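Local coordinates for uncharacterized protein (Pyrococcus horikoshii, PDB 1ZJJ) that is uncharacterised but probably acts as a magnesium-dependent phosphatase of the haloacid dehalogenase (HAD) superfamily, at residues B[6-11]-B[36-41]; B[87-92]-B[125-130]; B[208-213]-B[231-236]. One frame throughout, in Å; residues are numbered along the deposited sequence.

Contact 1. Residues B[6-11]-B[36-41]; sequences FDMDGV and FAFLTN. With MG (magnesium ion), chain D.
Two neighbouring parallel strands of the Rossmann-like HAD core, 2-6 and 36-40, meet where the first runs out into the magnesium-binding loop. F6 pairs with F38: F6 N donates to A37 O at 2.8 Å, and F6 O takes L39 N at 2.7 Å. The rings of F6 and F38 lie on one face of the sheet; F6 CB reaches F38 CD1 at 3.9 Å, and F36 CB comes to the edge of the F6 ring, in its plane. M8 carries the packing past the strand end. Its chain bends at CG-SD (chi3 90°), which brings CE to F38 CD2 at 3.9 Å while SD rests against T40 CB; helix 47-56 covers M8 and F38 through L54. D7 points its CB away from the partner strand, and its carboxylate divides the work. OD2 binds the magnesium ion at 2.2 Å; OD1 accepts from water 1, which in turn takes N41 N, and forms a salt bridge with K187, whose NZ also bonds L39 O. This second-shell lysine thus ties the aspartate to strand 36-40. D9 joins the metal through its backbone O at 2.3 Å, and water 3 links D9 N to T40 OG1, which also bonds N42 N. D210 and waters 2, 4 and 5 complete six ligands. One side-chain oxygen and one backbone carbonyl, two residues apart after the first core strand, are characteristic of the DxDx(T/V) motif of HAD phosphatases.

Contact 2. Residues B[87-92]-B[125-130]; sequences FVIGGE and GLDPDL
I89 and D127 cross at about a right angle where strand 86-89 ends beside the loop 125-130. I89 CG2 presses on D127 CB at 3.6 Å and also meets L130 CD1 at 3.9 Å. D127 sets CG anti to its own N (chi1 -177°), which lays the carboxylate alongside G90 N and CA. Its OD1 accepts D129 N at 2.8 Å from above the carboxylate plane, closing an Asx turn within the type I turn 127-130, and water 6 bridges it to G90 O. OD2 forms a salt bridge with K134. With an alanine here, K134 would probably lose its charged mate and the D127-L130 turn its side-chain brace. The backbones are joined by G125 N to I89 O at 2.8 Å, and water 7 connects G91 N with L126 O. At the backbone angles of G90 (phi 163°) a side chain would collide with the carbonyl O of I89. The contact joins the ends of neighbouring strands 86-89 and 121-124 (F87 and I89 pair with V123) in the four-stranded parallel sheet, probably the cap domain as in UmpH/NagD-like HAD proteins. Helix 132-143 covers I89, helix 92-101 starts just after G91, and Y132 of the second subunit packs on L126 and L130.

Contact 3. Residues B[208-213]-B[231-236]; sequences VGDRLD and TGVSSL. With MG (magnesium ion), chain D.
D210 is the third protein ligand of the magnesium site, carried on the loop that follows strand 204-209 of the HAD core, and the segment 231-236 grips it from the next strand's end. Its CB lies 3.6 Å from G232 CA. CG sits between the backbone N and the carbonyl carbon (chi1 68°), which points the carboxylate toward segment 231-236 and the ion. OD1 binds the magnesium ion at 2.3 Å, beside D7 OD2 and D9 O. OD2 accepts V233 N at 2.8 Å through its anti lone pair, in a nearly straight bond (166°), and also receives a hydrogen from water 5, itself a metal ligand; the carboxylate's rotation is thus fixed from both ends. G232 runs so close to OD2 that a CB there would clash with it. The main chain of D210 is held as well: its O takes S234 OG at 2.7 Å and S234 N at 3.0 Å, and S234 OG in turn receives a weak bond from L212 N, at the start of helix 212-221. D215, farther along that helix, bonds R211 N. The R211 chain is extended from CG to NE, and its NE gives a weak bond to water 5. V233 CG2 lies over the centre of one face of the R211 guanidinium, 3.6 Å above its plane.

Overall arrangement
From the N terminus, the chain leaves strand 2-6 into the metal loop, passes through helix 22-31 and returns on strand 36-40, so contact 1 closes the first beta-alpha-beta crossover of the core sheet. Contact 2 follows in the separate four-stranded parallel sheet, bringing the loop after strand 121-124 back to the end of strand 86-89; its centre is about 21 Å from that of contact 1. Contact 3 comes when the chain has re-entered the core sheet, closing the loop around helix 212-221. The three lie in series; none nests in or crosses another. Contacts 1 and 3 share the magnesium ion and three waters, and G10 O meets T231 OG1 between them.

Contact 1. Residues B[6-11]-B[36-41]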
loop_
_atom_site.group_PDB
_atom_site.type_symbol
_atom_site.label_atom_id
_atom_site.label_comp_id
_atom_site.label_asym_id
_atom_site.label_seq_id
_atom_site.Cartn_x
_atom_site.Cartn_y
_atom_site.Cartn_z
ATOM N N PHE B 6 22.296 -6.867 -18.044
ATOM C CA PHE B 6 21.165 -7.790 -18.162
ATOM C C PHE B 6 20.282 -7.888 -16.930
ATOM O O PHE B 6 20.772 -8.040 -15.807
ATOM C CB PHE B 6 21.616 -9.232 -18.431
ATOM C CG PHE B 6 22.424 -9.419 -19.683
ATOM C CD1 PHE B 6 23.788 -9.167 -19.684
ATOM C CD2 PHE B 6 21.825 -9.895 -20.848
ATOM C CE1 PHE B 6 24.552 -9.393 -20.824
ATOM C CE2 PHE B 6 22.582 -10.124 -21.997
ATOM C CZ PHE B 6 23.948 -9.872 -21.982
ATOM N N ASP B 7 18.975 -7.829 -17.153
ATOM C CA ASP B 7 18.027 -8.037 -16.070
ATOM C C ASP B 7 18.142 -9.553 -15.935
ATOM O O ASP B 7 18.660 -10.205 -16.843
ATOM C CB ASP B 7 16.613 -7.672 -16.501
ATOM C CG ASP B 7 15.568 -8.222 -15.558
ATOM O OD1 ASP B 7 15.517 -7.787 -14.388
ATOM O OD2 ASP B 7 14.810 -9.102 -15.994
ATOM N N MET B 8 17.662 -10.127 -14.837
ATOM C CA MET B 8 17.783 -11.568 -14.659
ATOM C C MET B 8 16.545 -12.423 -14.960
ATOM O O MET B 8 16.478 -13.067 -16.012
ATOM C CB MET B 8 18.311 -11.854 -13.250
ATOM C CG MET B 8 19.661 -11.181 -13.005
ATOM S SD MET B 8 20.386 -11.437 -11.368
ATOM C CE MET B 8 21.304 -12.879 -11.640
ATOM N N ASP B 9 15.573 -12.441 -14.053
ATOM C CA ASP B 9 14.375 -13.260 -14.256
ATOM C C ASP B 9 13.635 -12.885 -15.544
ATOM O O ASP B 9 13.296 -11.728 -15.756
ATOM C CB ASP B 9 13.426 -13.127 -13.062
ATOM C CG ASP B 9 12.385 -14.229 -13.030
ATOM O OD1 ASP B 9 11.366 -14.078 -12.321
ATOM O OD2 ASP B 9 12.597 -15.258 -13.710
ATOM N N GLY B 10 13.387 -13.870 -16.400
ATOM C CA GLY B 10 12.701 -13.598 -17.652
ATOM C C GLY B 10 13.679 -13.239 -18.760
ATOM O O GLY B 10 13.285 -13.048 -19.907
ATOM N N VAL B 11 14.960 -13.159 -18.409
ATOM C CA VAL B 11 16.010 -12.814 -19.361
ATOM C C VAL B 11 17.115 -13.880 -19.406
ATOM O O VAL B 11 17.413 -14.435 -20.464
ATOM C CB VAL B 11 16.634 -11.439 -19.004
ATOM C CG1 VAL B 11 17.703 -11.050 -20.028
ATOM C CG2 VAL B 11 15.534 -10.373 -18.961
ATOM N N PHE B 36 30.105 -6.911 -18.967
ATOM C CA PHE B 36 28.680 -7.058 -18.715
ATOM C C PHE B 36 28.399 -7.165 -17.229
ATOM O O PHE B 36 29.301 -7.420 -16.424
ATOM C CB PHE B 36 28.136 -8.294 -19.447
ATOM C CG PHE B 36 28.736 -9.587 -18.979
ATOM C CD1 PHE B 36 28.179 -10.282 -17.911
ATOM C CD2 PHE B 36 29.891 -10.089 -19.578
ATOM C CE1 PHE B 36 28.763 -11.463 -17.442
ATOM C CE2 PHE B 36 30.478 -11.263 -19.117
ATOM C CZ PHE B 36 29.914 -11.952 -18.045
ATOM N N ALA B 37 27.142 -6.951 -16.869
ATOM C CA ALA B 37 26.726 -7.046 -15.477
ATOM C C ALA B 37 25.254 -7.408 -15.431
ATOM O O ALA B 37 24.511 -7.144 -16.376
ATOM C CB ALA B 37 26.967 -5.725 -14.764
ATOM N N PHE B 38 24.843 -8.036 -14.337
ATOM C CA PHE B 38 23.456 -8.420 -14.160
ATOM C C PHE B 38 22.856 -7.400 -13.192
ATOM O O PHE B 38 23.505 -6.989 -12.221
ATOM C CB PHE B 38 23.376 -9.851 -13.618
ATOM C CG PHE B 38 23.977 -10.890 -14.547
ATOM C CD1 PHE B 38 24.252 -10.586 -15.879
ATOM C CD2 PHE B 38 24.241 -12.178 -14.093
ATOM C CE1 PHE B 38 24.780 -11.551 -16.748
ATOM C CE2 PHE B 38 24.767 -13.151 -14.953
ATOM C CZ PHE B 38 25.037 -12.835 -16.284
ATOM N N LEU B 39 21.625 -6.985 -13.460
ATOM C CA LEU B 39 20.989 -5.963 -12.645
ATOM C C LEU B 39 19.558 -6.317 -12.270
ATOM O O LEU B 39 18.656 -6.211 -13.103
ATOM C CB LEU B 39 21.014 -4.634 -13.421
ATOM C CG LEU B 39 20.559 -3.346 -12.721
ATOM C CD1 LEU B 39 21.608 -2.962 -11.692
ATOM C CD2 LEU B 39 20.383 -2.213 -13.734
ATOM N N THR B 40 19.350 -6.726 -11.017
ATOM C CA THR B 40 18.016 -7.089 -10.547
ATOM C C THR B 40 17.447 -6.133 -9.491
ATOM O O THR B 40 18.172 -5.673 -8.602
ATOM C CB THR B 40 18.000 -8.517 -9.955
ATOM O OG1 THR B 40 16.678 -8.827 -9.500
ATOM C CG2 THR B 40 18.967 -8.630 -8.782
ATOM N N ASN B 41 16.151 -5.837 -9.606
ATOM C CA ASN B 41 15.434 -4.980 -8.676
ATOM C C ASN B 41 15.112 -5.723 -7.381
ATOM O O ASN B 41 14.693 -5.143 -6.388
ATOM C CB ASN B 41 14.140 -4.521 -9.349
ATOM C CG ASN B 41 14.331 -3.136 -9.910
ATOM O OD1 ASN B 41 15.413 -2.558 -9.861
ATOM N ND2 ASN B 41 13.234 -2.593 -10.465
HETATM MG MG MG D . 12.773 -9.519 -15.412
HETATM O O HOH W 1 14.305 -6.952 -12.006
HETATM O O HOH W 2 13.103 -9.618 -13.393
HETATM O O HOH W 3 15.584 -10.207 -11.764
HETATM O O HOH W 4 12.425 -7.407 -15.224
HETATM O O HOH W 5 10.694 -10.044 -15.176
#

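Contact 2. Residues B[87-92]-B[125-130]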
loop_
_atom_site.group_PDB
_atom_site.type_symbol
_atom_site.label_atom_id
_atom_site.label_comp_id
_atom_site.label_asym_id
_atom_site.label_seq_id
_atom_site.Cartn_x
_atom_site.Cartn_y
_atom_site.Cartn_z
ATOM N N PHE B 87 16.129 1.271 10.066
ATOM C CA PHE B 87 15.058 0.341 10.382
ATOM C C PHE B 87 14.786 -0.313 9.029
ATOM O O PHE B 87 14.558 0.377 8.039
ATOM C CB PHE B 87 13.801 1.054 10.864
ATOM C CG PHE B 87 12.672 0.116 11.173
ATOM C CD1 PHE B 87 12.762 -0.771 12.244
ATOM C CD2 PHE B 87 11.535 0.085 10.373
ATOM C CE1 PHE B 87 11.734 -1.678 12.517
ATOM C CE2 PHE B 87 10.500 -0.816 10.630
ATOM C CZ PHE B 87 10.600 -1.702 11.706
ATOM N N VAL B 88 14.815 -1.637 8.983
ATOM C CA VAL B 88 14.612 -2.332 7.724
ATOM C C VAL B 88 13.370 -3.198 7.613
ATOM O O VAL B 88 13.001 -3.913 8.545
ATOM C CB VAL B 88 15.814 -3.242 7.406
ATOM C CG1 VAL B 88 15.583 -3.976 6.089
ATOM C CG2 VAL B 88 17.089 -2.420 7.360
ATOM N N ILE B 89 12.735 -3.120 6.450
ATOM C CA ILE B 89 11.580 -3.945 6.127
ATOM C C ILE B 89 12.054 -4.669 4.877
ATOM O O ILE B 89 12.239 -4.050 3.825
ATOM C CB ILE B 89 10.322 -3.114 5.805
ATOM C CG1 ILE B 89 9.688 -2.613 7.112
ATOM C CG2 ILE B 89 9.324 -3.966 5.001
ATOM C CD1 ILE B 89 8.527 -1.645 6.918
ATOM N N GLY B 90 12.297 -5.969 5.002
ATOM C CA GLY B 90 12.770 -6.719 3.857
ATOM C C GLY B 90 13.384 -8.050 4.230
ATOM O O GLY B 90 13.342 -8.459 5.393
ATOM N N GLY B 91 13.969 -8.715 3.238
ATOM C CA GLY B 91 14.569 -10.012 3.459
ATOM C C GLY B 91 16.046 -10.012 3.795
ATOM O O GLY B 91 16.700 -8.969 3.863
ATOM N N GLU B 92 16.565 -11.216 3.996
ATOM C CA GLU B 92 17.959 -11.448 4.349
ATOM C C GLU B 92 18.947 -10.619 3.532
ATOM O O GLU B 92 19.850 -9.992 4.084
ATOM C CB GLU B 92 18.270 -12.936 4.176
ATOM C CG GLU B 92 19.573 -13.394 4.778
ATOM C CD GLU B 92 19.905 -14.822 4.384
ATOM O OE1 GLU B 92 19.011 -15.689 4.486
ATOM O OE2 GLU B 92 21.058 -15.076 3.975
ATOM N N GLY B 125 12.084 -2.896 1.272
ATOM C CA GLY B 125 12.232 -3.756 0.115
ATOM C C GLY B 125 11.133 -4.796 0.219
ATOM O O GLY B 125 10.238 -4.673 1.063
ATOM N N LEU B 126 11.181 -5.819 -0.626
ATOM C CA LEU B 126 10.173 -6.868 -0.576
ATOM C C LEU B 126 10.308 -7.646 0.738
ATOM O O LEU B 126 11.365 -8.184 1.037
ATOM C CB LEU B 126 10.337 -7.830 -1.758
ATOM C CG LEU B 126 9.449 -9.078 -1.690
ATOM C CD1 LEU B 126 7.987 -8.671 -1.816
ATOM C CD2 LEU B 126 9.833 -10.055 -2.799
ATOM N N ASP B 127 9.233 -7.697 1.517
ATOM C CA ASP B 127 9.243 -8.419 2.787
ATOM C C ASP B 127 8.131 -9.460 2.790
ATOM O O ASP B 127 6.968 -9.139 3.021
ATOM C CB ASP B 127 9.047 -7.451 3.954
ATOM C CG ASP B 127 9.122 -8.147 5.303
ATOM O OD1 ASP B 127 9.271 -9.386 5.330
ATOM O OD2 ASP B 127 9.030 -7.453 6.334
ATOM N N PRO B 128 8.480 -10.728 2.532
ATOM C CA PRO B 128 7.510 -11.825 2.500
ATOM C C PRO B 128 6.877 -12.073 3.860
ATOM O O PRO B 128 5.853 -12.742 3.965
ATOM C CB PRO B 128 8.353 -13.012 2.035
ATOM C CG PRO B 128 9.437 -12.366 1.235
ATOM C CD PRO B 128 9.804 -11.201 2.110
ATOM N N ASP B 129 7.510 -11.540 4.902
ATOM C CA ASP B 129 7.012 -11.701 6.259
ATOM C C ASP B 129 6.541 -10.366 6.818
ATOM O O ASP B 129 6.647 -10.121 8.019
ATOM C CB ASP B 129 8.104 -12.280 7.166
ATOM C CG ASP B 129 8.670 -13.587 6.639
ATOM O OD1 ASP B 129 7.880 -14.481 6.263
ATOM O OD2 ASP B 129 9.910 -13.721 6.612
ATOM N N LEU B 130 6.025 -9.509 5.939
ATOM C CA LEU B 130 5.531 -8.196 6.342
ATOM C C LEU B 130 4.404 -8.323 7.365
ATOM O O LEU B 130 3.602 -9.256 7.316
ATOM C CB LEU B 130 5.006 -7.415 5.124
ATOM C CG LEU B 130 4.502 -5.993 5.414
ATOM C CD1 LEU B 130 5.689 -5.120 5.804
ATOM C CD2 LEU B 130 3.795 -5.404 4.193
HETATM O O HOH W 6 11.553 -10.170 6.442
HETATM O O HOH W 7 14.079 -7.520 0.814
#

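Contact 3. Residues B[208-213]-B[231-236]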
loop_
_atom_site.group_PDB
_atom_site.type_symbol
_atom_site.label_atom_id
_atom_site.label_comp_id
_atom_site.label_asym_id
_atom_site.label_seq_id
_atom_site.Cartn_x
_atom_site.Cartn_y
_atom_site.Cartn_z
ATOM N N VAL B 208 19.338 -4.975 -21.336
ATOM C CA VAL B 208 18.538 -6.076 -21.854
ATOM C C VAL B 208 17.555 -6.532 -20.777
ATOM O O VAL B 208 17.967 -6.978 -19.699
ATOM C CB VAL B 208 19.427 -7.271 -22.254
ATOM C CG1 VAL B 208 18.567 -8.399 -22.771
ATOM C CG2 VAL B 208 20.463 -6.841 -23.291
ATOM N N GLY B 209 16.261 -6.416 -21.062
ATOM C CA GLY B 209 15.257 -6.812 -20.083
ATOM C C GLY B 209 13.973 -7.346 -20.682
ATOM O O GLY B 209 13.813 -7.379 -21.904
ATOM N N ASP B 210 13.052 -7.773 -19.819
ATOM C CA ASP B 210 11.770 -8.307 -20.274
ATOM C C ASP B 210 10.592 -7.479 -19.775
ATOM O O ASP B 210 9.449 -7.769 -20.122
ATOM C CB ASP B 210 11.589 -9.752 -19.809
ATOM C CG ASP B 210 11.439 -9.852 -18.312
ATOM O OD1 ASP B 210 12.344 -9.352 -17.624
ATOM O OD2 ASP B 210 10.429 -10.414 -17.833
ATOM N N ARG B 211 10.863 -6.466 -18.954
ATOM C CA ARG B 211 9.801 -5.602 -18.435
ATOM C C ARG B 211 9.907 -4.186 -18.997
ATOM O O ARG B 211 10.952 -3.547 -18.917
ATOM C CB ARG B 211 9.833 -5.539 -16.904
ATOM C CG ARG B 211 9.321 -6.797 -16.201
ATOM C CD ARG B 211 9.420 -6.672 -14.671
ATOM N NE ARG B 211 9.176 -7.952 -14.013
ATOM C CZ ARG B 211 7.990 -8.358 -13.562
ATOM N NH1 ARG B 211 6.923 -7.581 -13.683
ATOM N NH2 ARG B 211 7.868 -9.555 -13.003
ATOM N N LEU B 212 8.807 -3.700 -19.555
ATOM C CA LEU B 212 8.773 -2.366 -20.135
ATOM C C LEU B 212 8.832 -1.262 -19.087
ATOM O O LEU B 212 9.581 -0.296 -19.233
ATOM C CB LEU B 212 7.510 -2.215 -20.991
ATOM C CG LEU B 212 7.563 -2.934 -22.343
ATOM C CD1 LEU B 212 6.160 -3.278 -22.827
ATOM C CD2 LEU B 212 8.294 -2.040 -23.354
ATOM N N ASP B 213 8.045 -1.418 -18.027
ATOM C CA ASP B 213 7.973 -0.438 -16.947
ATOM C C ASP B 213 9.244 -0.245 -16.121
ATOM O O ASP B 213 9.413 0.798 -15.497
ATOM C CB ASP B 213 6.819 -0.796 -16.017
ATOM C CG ASP B 213 6.988 -2.162 -15.396
ATOM O OD1 ASP B 213 7.686 -2.266 -14.370
ATOM O OD2 ASP B 213 6.437 -3.136 -15.949
ATOM N N THR B 231 11.326 -13.654 -23.746
ATOM C CA THR B 231 11.323 -14.797 -22.836
ATOM C C THR B 231 10.733 -14.474 -21.469
ATOM O O THR B 231 10.686 -15.338 -20.588
ATOM C CB THR B 231 12.755 -15.335 -22.594
ATOM O OG1 THR B 231 13.621 -14.256 -22.212
ATOM C CG2 THR B 231 13.296 -16.021 -23.842
ATOM N N GLY B 232 10.282 -13.236 -21.290
ATOM C CA GLY B 232 9.747 -12.840 -20.001
ATOM C C GLY B 232 8.307 -12.373 -19.916
ATOM O O GLY B 232 7.408 -12.972 -20.504
ATOM N N VAL B 233 8.106 -11.283 -19.179
ATOM C CA VAL B 233 6.785 -10.712 -18.934
ATOM C C VAL B 233 6.124 -9.965 -20.094
ATOM O O VAL B 233 4.919 -10.083 -20.298
ATOM C CB VAL B 233 6.827 -9.761 -17.701
ATOM C CG1 VAL B 233 5.457 -9.145 -17.462
ATOM C CG2 VAL B 233 7.268 -10.529 -16.472
ATOM N N SER B 234 6.909 -9.212 -20.854
ATOM C CA SER B 234 6.371 -8.427 -21.959
ATOM C C SER B 234 6.281 -9.114 -23.320
ATOM O O SER B 234 6.999 -10.071 -23.605
ATOM C CB SER B 234 7.188 -7.146 -22.107
ATOM O OG SER B 234 7.232 -6.430 -20.889
ATOM N N SER B 235 5.388 -8.595 -24.157
ATOM C CA SER B 235 5.172 -9.108 -25.508
ATOM C C SER B 235 5.197 -7.937 -26.485
ATOM O O SER B 235 5.112 -6.784 -26.074
ATOM C CB SER B 235 3.820 -9.813 -25.596
ATOM O OG SER B 235 2.770 -8.914 -25.280
ATOM N N LEU B 236 5.299 -8.228 -27.777
ATOM C CA LEU B 236 5.339 -7.165 -28.787
ATOM C C LEU B 236 4.166 -6.199 -28.600
ATOM O O LEU B 236 4.305 -4.970 -28.765
ATOM C CB LEU B 236 5.270 -7.765 -30.186
ATOM C CG LEU B 236 6.527 -7.917 -31.060
ATOM C CD1 LEU B 236 7.108 -6.542 -31.387
ATOM C CD2 LEU B 236 7.569 -8.795 -30.378
HETATM MG MG MG D . 12.773 -9.519 -15.412
HETATM O O HOH W 5 10.694 -10.044 -15.176
HETATM O O HOH W 4 12.425 -7.407 -15.224
HETATM O O HOH W 2 13.103 -9.618 -13.393
#